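Local structure of putative dehydrogenase (Amycolatopsis orientalis, 5A9S) at residues T2-P7 with Y147-A152; L65-A70 with V91-S96. The protein is an imine reductase, which binds NADP in a Rossmann domain and probably uses NADPH to reduce imines, such as cyclic pyrrolines, to amines. All coordinates share one frame; numbering follows the deposited sequence.

Interaction 1: residues T2-P7 with Y147-A152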
loop_
_atom_site.group_PDB
_atom_site.type_symbol
_atom_site.label_atom_id
_atom_site.label_comp_id
_atom_site.label_asym_id
_atom_site.label_seq_id
_atom_site.Cartn_x
_atom_site.Cartn_y
_atom_site.Cartn_z
ATOM N N THR A 2 -18.432 -3.147 -37.049
ATOM C CA THR A 2 -18.292 -1.984 -36.127
ATOM C C THR A 2 -17.108 -1.092 -36.561
ATOM O O THR A 2 -15.998 -1.586 -36.756
ATOM C CB THR A 2 -18.213 -2.458 -34.652
ATOM O OG1 THR A 2 -19.074 -1.635 -33.858
ATOM C CG2 THR A 2 -16.747 -2.481 -34.052
ATOM N N ASP A 3 -17.365 0.214 -36.693
ATOM C CA ASP A 3 -16.450 1.158 -37.356
ATOM C C ASP A 3 -15.093 1.221 -36.645
ATOM O O ASP A 3 -14.959 1.796 -35.569
ATOM C CB ASP A 3 -17.086 2.568 -37.457
ATOM C CG ASP A 3 -16.341 3.515 -38.444
ATOM O OD1 ASP A 3 -15.205 3.203 -38.839
ATOM O OD2 ASP A 3 -16.892 4.587 -38.814
ATOM N N GLN A 4 -14.079 0.648 -37.283
ATOM C CA GLN A 4 -12.724 0.702 -36.751
ATOM C C GLN A 4 -12.136 2.082 -36.848
ATOM O O GLN A 4 -11.137 2.357 -36.182
ATOM C CB GLN A 4 -11.802 -0.269 -37.489
ATOM C CG GLN A 4 -12.171 -1.739 -37.354
ATOM C CD GLN A 4 -12.004 -2.231 -35.930
ATOM O OE1 GLN A 4 -10.921 -2.134 -35.335
ATOM N NE2 GLN A 4 -13.091 -2.752 -35.365
ATOM N N ASN A 5 -12.730 2.939 -37.699
ATOM C CA ASN A 5 -12.255 4.311 -37.903
ATOM C C ASN A 5 -13.218 5.368 -37.312
ATOM O O ASN A 5 -13.184 6.534 -37.683
ATOM C CB ASN A 5 -11.990 4.495 -39.423
ATOM C CG ASN A 5 -11.163 3.324 -40.007
ATOM O OD1 ASN A 5 -11.691 2.499 -40.786
ATOM N ND2 ASN A 5 -9.875 3.210 -39.585
ATOM N N LEU A 6 -14.065 4.927 -36.391
ATOM C CA LEU A 6 -15.157 5.724 -35.820
ATOM C C LEU A 6 -14.716 7.198 -35.617
ATOM O O LEU A 6 -13.711 7.377 -35.005
ATOM C CB LEU A 6 -15.508 5.094 -34.464
ATOM C CG LEU A 6 -16.530 5.804 -33.567
ATOM C CD1 LEU A 6 -17.854 5.943 -34.308
ATOM C CD2 LEU A 6 -16.750 5.072 -32.242
ATOM N N PRO A 7 -15.442 8.221 -36.145
ATOM C CA PRO A 7 -15.061 9.592 -35.746
ATOM C C PRO A 7 -15.237 9.775 -34.254
ATOM O O PRO A 7 -16.141 9.216 -33.686
ATOM C CB PRO A 7 -16.045 10.516 -36.519
ATOM C CG PRO A 7 -17.079 9.626 -37.065
ATOM C CD PRO A 7 -16.454 8.252 -37.220
ATOM N N TYR A 147 -19.293 0.949 -27.543
ATOM C CA TYR A 147 -18.047 1.695 -27.702
ATOM C C TYR A 147 -16.836 1.108 -27.055
ATOM O O TYR A 147 -15.776 1.684 -27.122
ATOM C CB TYR A 147 -18.323 3.122 -27.214
ATOM C CG TYR A 147 -19.269 3.853 -28.150
ATOM C CD1 TYR A 147 -18.845 4.250 -29.395
ATOM C CD2 TYR A 147 -20.575 4.124 -27.789
ATOM C CE1 TYR A 147 -19.700 4.876 -30.275
ATOM C CE2 TYR A 147 -21.432 4.791 -28.660
ATOM C CZ TYR A 147 -20.984 5.150 -29.898
ATOM O OH TYR A 147 -21.814 5.809 -30.770
ATOM N N LYS A 148 -17.013 -0.039 -26.408
ATOM C CA LYS A 148 -15.971 -0.830 -25.730
ATOM C C LYS A 148 -14.690 -0.971 -26.535
ATOM O O LYS A 148 -13.589 -0.765 -26.019
ATOM C CB LYS A 148 -16.546 -2.275 -25.484
ATOM C CG LYS A 148 -15.875 -3.059 -24.381
ATOM C CD LYS A 148 -15.878 -4.561 -24.629
ATOM C CE LYS A 148 -17.263 -5.163 -24.750
ATOM N NZ LYS A 148 -17.658 -5.452 -26.157
ATOM N N GLU A 149 -14.821 -1.346 -27.800
ATOM C CA GLU A 149 -13.670 -1.613 -28.646
ATOM C C GLU A 149 -12.930 -0.310 -28.904
ATOM O O GLU A 149 -11.709 -0.278 -28.832
ATOM C CB GLU A 149 -14.077 -2.255 -29.973
ATOM C CG GLU A 149 -12.953 -3.031 -30.643
ATOM C CD GLU A 149 -13.415 -3.876 -31.837
ATOM O OE1 GLU A 149 -14.435 -4.574 -31.717
ATOM O OE2 GLU A 149 -12.740 -3.856 -32.885
ATOM N N THR A 150 -13.668 0.783 -29.154
ATOM C CA THR A 150 -13.020 2.100 -29.285
ATOM C C THR A 150 -12.370 2.499 -27.963
ATOM O O THR A 150 -11.211 2.921 -27.939
ATOM C CB THR A 150 -14.012 3.175 -29.720
ATOM O OG1 THR A 150 -14.570 2.823 -30.996
ATOM C CG2 THR A 150 -13.343 4.543 -29.810
ATOM N N LEU A 151 -13.079 2.343 -26.855
ATOM C CA LEU A 151 -12.511 2.771 -25.540
ATOM C C LEU A 151 -11.235 1.995 -25.161
ATOM O O LEU A 151 -10.340 2.537 -24.515
ATOM C CB LEU A 151 -13.560 2.648 -24.429
ATOM C CG LEU A 151 -14.818 3.518 -24.609
ATOM C CD1 LEU A 151 -15.826 3.228 -23.505
ATOM C CD2 LEU A 151 -14.478 4.994 -24.661
ATOM N N ALA A 152 -11.171 0.731 -25.589
ATOM C CA ALA A 152 -10.000 -0.149 -25.352
ATOM C C ALA A 152 -8.716 0.418 -25.906
ATOM O O ALA A 152 -7.655 0.146 -25.365
ATOM C CB ALA A 152 -10.246 -1.547 -25.881
#
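Gln4 and Glu149 make the polar part of this contact, in the single hydrogen bond between residues 2-7 and 147-152. Gln4 NE2 gives a nearly straight N-H to Glu149 OE2 at 2.7 Å. The acceptor lies in the plane of the amide, but the donor arrives above the carboxylate, 43° out of its plane, and the amide and carboxylate planes are themselves turned well away from each other. A bend at chi2 (-66°) folds the Gln4 amide back along its own chain, where Gln4 NE2 also makes a weak bond of 3.4 Å to Thr2 O. Glu149 reaches out from the helix with its chain extended beyond CG; a long, flexible acid suits this exposed position.

The loop holds its own shape with short-range bonds. Asp3 to Leu6 is a type I beta turn, and Asp3 OD1 accepts from Asn5 N at 2.7 Å in an Asx turn, a role that a short carboxylate fills well. This loop leads into strand 8-11, the first strand of the Rossmann domain, and helix 141-152 belongs to the same domain.

The apolar part centres on one methyl group. In Leu6, chi1 of 174° sets CG anti to the backbone N, and the turn at chi2 then puts CD2 against the helix. Leu6 CD2 meets the edge of the ring, in its plane, 3.6 Å from Tyr147 CE1. The same Leu6 CD2 lies 3.4 Å from Thr150 OG1, in van der Waals contact. The ring offers its carbon edge to Leu6, while its OH is hydrogen-bonded to Arg63; both Tyr147 and Thr150 also rest on Leu64 of strand 64-67.

Interaction 2: residues L65-A70 with V91-S96. With NAP (NADP nicotinamide-adenine-dinucleotide phosphate), chain D.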
loop_
_atom_site.group_PDB
_atom_site.type_symbol
_atom_site.label_atom_id
_atom_site.label_comp_id
_atom_site.label_asym_id
_atom_site.label_seq_id
_atom_site.Cartn_x
_atom_site.Cartn_y
_atom_site.Cartn_z
ATOM N N LEU A 65 -18.386 11.474 -28.086
ATOM C CA LEU A 65 -17.767 12.680 -27.528
ATOM C C LEU A 65 -17.026 12.339 -26.202
ATOM O O LEU A 65 -17.632 11.970 -25.197
ATOM C CB LEU A 65 -18.808 13.764 -27.254
ATOM C CG LEU A 65 -19.936 14.004 -28.289
ATOM C CD1 LEU A 65 -20.991 14.938 -27.737
ATOM C CD2 LEU A 65 -19.406 14.499 -29.654
ATOM N N VAL A 66 -15.718 12.479 -26.231
ATOM C CA VAL A 66 -14.889 12.162 -25.103
ATOM C C VAL A 66 -14.595 13.484 -24.455
ATOM O O VAL A 66 -14.033 14.348 -25.104
ATOM C CB VAL A 66 -13.617 11.442 -25.545
ATOM C CG1 VAL A 66 -12.669 11.287 -24.371
ATOM C CG2 VAL A 66 -13.994 10.118 -26.166
ATOM N N VAL A 67 -14.995 13.650 -23.189
ATOM C CA VAL A 67 -14.860 14.911 -22.444
ATOM C C VAL A 67 -13.853 14.759 -21.316
ATOM O O VAL A 67 -13.965 13.872 -20.487
ATOM C CB VAL A 67 -16.209 15.410 -21.894
ATOM C CG1 VAL A 67 -16.033 16.769 -21.230
ATOM C CG2 VAL A 67 -17.222 15.529 -23.028
ATOM N N CYS A 68 -12.850 15.634 -21.325
ATOM C CA CYS A 68 -11.787 15.644 -20.342
ATOM C C CYS A 68 -11.469 17.089 -19.959
ATOM O O CYS A 68 -10.473 17.673 -20.370
ATOM C CB CYS A 68 -10.540 14.940 -20.853
ATOM S SG CYS A 68 -9.456 14.598 -19.450
ATOM N N LEU A 69 -12.383 17.670 -19.193
ATOM C CA LEU A 69 -12.237 19.042 -18.744
ATOM C C LEU A 69 -11.597 19.091 -17.390
ATOM O O LEU A 69 -11.589 18.099 -16.661
ATOM C CB LEU A 69 -13.587 19.706 -18.752
ATOM C CG LEU A 69 -14.172 19.697 -20.174
ATOM C CD1 LEU A 69 -15.598 20.190 -20.162
ATOM C CD2 LEU A 69 -13.306 20.485 -21.145
ATOM N N ALA A 70 -11.175 20.277 -16.989
ATOM C CA ALA A 70 -10.628 20.478 -15.613
ATOM C C ALA A 70 -11.666 20.469 -14.512
ATOM O O ALA A 70 -11.325 20.156 -13.340
ATOM C CB ALA A 70 -9.909 21.798 -15.530
ATOM N N VAL A 91 -21.801 10.935 -24.668
ATOM C CA VAL A 91 -20.704 11.532 -23.907
ATOM C C VAL A 91 -20.033 10.515 -22.994
ATOM O O VAL A 91 -20.705 9.850 -22.232
ATOM C CB VAL A 91 -21.236 12.681 -23.036
ATOM C CG1 VAL A 91 -20.191 13.172 -22.040
ATOM C CG2 VAL A 91 -21.668 13.816 -23.953
ATOM N N VAL A 92 -18.700 10.462 -23.060
ATOM C CA VAL A 92 -17.858 9.734 -22.164
ATOM C C VAL A 92 -17.140 10.761 -21.364
ATOM O O VAL A 92 -16.264 11.433 -21.895
ATOM C CB VAL A 92 -16.852 8.846 -22.942
ATOM C CG1 VAL A 92 -15.896 8.134 -22.004
ATOM C CG2 VAL A 92 -17.642 7.844 -23.785
ATOM N N ASN A 93 -17.569 10.965 -20.106
ATOM C CA ASN A 93 -17.030 12.030 -19.272
ATOM C C ASN A 93 -15.952 11.493 -18.358
ATOM O O ASN A 93 -16.210 10.700 -17.444
ATOM C CB ASN A 93 -18.151 12.662 -18.482
ATOM C CG ASN A 93 -17.720 13.823 -17.609
ATOM O OD1 ASN A 93 -16.599 14.312 -17.661
ATOM N ND2 ASN A 93 -18.644 14.256 -16.763
ATOM N N LEU A 94 -14.746 11.967 -18.570
ATOM C CA LEU A 94 -13.563 11.419 -17.908
ATOM C C LEU A 94 -13.010 12.326 -16.811
ATOM O O LEU A 94 -11.896 12.108 -16.346
ATOM C CB LEU A 94 -12.508 11.129 -18.959
ATOM C CG LEU A 94 -12.324 9.750 -19.616
ATOM C CD1 LEU A 94 -13.244 8.629 -19.235
ATOM C CD2 LEU A 94 -12.210 9.832 -21.092
ATOM N N ASN A 95 -13.788 13.308 -16.424
ATOM C CA ASN A 95 -13.364 14.159 -15.378
ATOM C C ASN A 95 -14.339 14.698 -14.369
ATOM O O ASN A 95 -14.267 15.861 -14.034
ATOM C CB ASN A 95 -12.328 15.213 -15.788
ATOM C CG ASN A 95 -11.478 15.710 -14.602
ATOM O OD1 ASN A 95 -11.226 14.983 -13.686
ATOM N ND2 ASN A 95 -11.056 16.944 -14.637
ATOM N N SER A 96 -15.243 13.873 -13.870
ATOM C CA SER A 96 -16.021 14.271 -12.672
ATOM C C SER A 96 -15.170 14.120 -11.396
ATOM O O SER A 96 -14.324 13.208 -11.274
ATOM C CB SER A 96 -17.294 13.460 -12.474
ATOM O OG SER A 96 -17.913 13.139 -13.645
HETATM P PA NAP D . -6.736 19.795 -15.983
HETATM O O1A NAP D . -6.142 21.102 -15.467
HETATM O O2A NAP D . -7.437 18.921 -14.953
HETATM O O5B NAP D . -7.771 20.234 -17.138
HETATM C C5B NAP D . -7.354 21.145 -18.143
HETATM C C4B NAP D . -8.378 21.126 -19.250
HETATM O O4B NAP D . -9.674 21.482 -18.740
HETATM C C3B NAP D . -8.024 22.161 -20.296
HETATM O O3B NAP D . -8.385 21.654 -21.570
HETATM C C2B NAP D . -8.896 23.325 -19.914
HETATM O O2B NAP D . -9.149 24.269 -20.960
HETATM C C1B NAP D . -10.156 22.612 -19.468
HETATM N N9A NAP D . -10.998 23.560 -18.710
HETATM C C8A NAP D . -10.766 24.082 -17.493
HETATM N N7A NAP D . -11.748 24.933 -17.125
HETATM C C5A NAP D . -12.618 24.964 -18.144
HETATM C C6A NAP D . -13.888 25.656 -18.430
HETATM N N6A NAP D . -14.391 26.500 -17.503
HETATM N N1A NAP D . -14.487 25.402 -19.619
HETATM C C2A NAP D . -13.969 24.564 -20.534
HETATM N N3A NAP D . -12.820 23.900 -20.329
HETATM C C4A NAP D . -12.122 24.055 -19.186
HETATM O O3 NAP D . -5.647 18.999 -16.939
HETATM P PN NAP D . -5.744 17.584 -17.771
HETATM O O1N NAP D . -4.437 16.848 -17.612
HETATM O O2N NAP D . -6.403 17.669 -19.160
HETATM O O5D NAP D . -6.740 16.745 -16.836
HETATM C C5D NAP D . -8.086 16.404 -17.131
HETATM C C4D NAP D . -8.539 15.473 -16.003
HETATM O O4D NAP D . -8.106 14.105 -16.101
HETATM C C3D NAP D . -8.023 15.946 -14.620
HETATM O O3D NAP D . -8.834 16.935 -13.976
HETATM C C2D NAP D . -7.867 14.710 -13.773
HETATM O O2D NAP D . -8.828 14.655 -12.735
HETATM C C1D NAP D . -7.958 13.538 -14.768
HETATM N N1N NAP D . -6.743 12.713 -14.558
HETATM C C2N NAP D . -5.508 13.299 -14.653
HETATM C C3N NAP D . -4.322 12.574 -14.440
HETATM C C7N NAP D . -2.989 13.251 -14.569
HETATM O O7N NAP D . -2.072 12.835 -13.851
HETATM N N7N NAP D . -2.823 14.258 -15.451
HETATM C C4N NAP D . -4.399 11.210 -14.110
HETATM C C5N NAP D . -5.659 10.630 -13.998
HETATM C C6N NAP D . -6.830 11.398 -14.220
HETATM P P2B NAP D . -8.121 25.491 -21.175
HETATM O O1X NAP D . -8.869 26.391 -22.134
HETATM O O2X NAP D . -8.091 26.182 -19.834
HETATM O O3X NAP D . -6.828 24.777 -21.637
HETATM O O HOH W 1 -14.446 16.163 -17.764
#
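Leu65-Val67 and Val91-Asn93 are neighbouring parallel strands of the Rossmann sheet. Their backbones form a parallel ladder: Val92 N bonds to Leu65 O, Val67 N to Val92 O, and Leu94 N to Val67 O. Beta-branched valines suit these extended backbones. On one face Val67 CG2 crosses obliquely to Val91 CG1, 3.9 Å away. On the other, Val66 has CG1 anti to the backbone N (chi1 172°), which brings Val66 CG1 to Leu94 CD2 at 3.6 Å, and both residues lie against Leu20 of helix 15-26.

Asn93 organises the turn where its strand ends. A chi1 of -178° turns its amide so that Asn93 OD1 accepts from Asn95 N at 3.2 Å, an Asx turn in which the donor lies above the carbonyl plane. A water also donates to Asn93 OD1 at 2.8 Å and accepts from Leu69 N, linking the end of strand 91-93 to the loop after strand 65-67, while ND2 bonds to Tyr116. A leucine in its place would probably leave Asn95 N and the water without their acceptor, and Tyr116 without its mate, freeing the loop that carries Asn95. Beyond that turn the loops meet NADP: Cys68 SG lies beside the ribose next to the nicotinamide. Asn95 ND2 is modelled too close to this ribose, making the amide's placement less certain, but as placed the ribose O2D hydroxyl donates to Asn95 OD1 at 2.6 Å.

Both interactions belong to the Rossmann domain, with centres about 17 Å apart, but they differ in depth. Interaction 2 is buried in the sheet and reaches the cofactor at the ends of its strands; interaction 1 lies on the surface, away from the cofactor and calcium sites, and buries about half as much area. Along the chain, interaction 2 nests inside the loop closed by interaction 1. Strand 64-67 connects them: it is one strand of interaction 2, and its Leu64 backs the helix of interaction 1. Regular backbone bonding and valine packing hold the interior, whereas flexible polar side chains and one leucine join the surface elements; each uses an Asx turn to shape a loop.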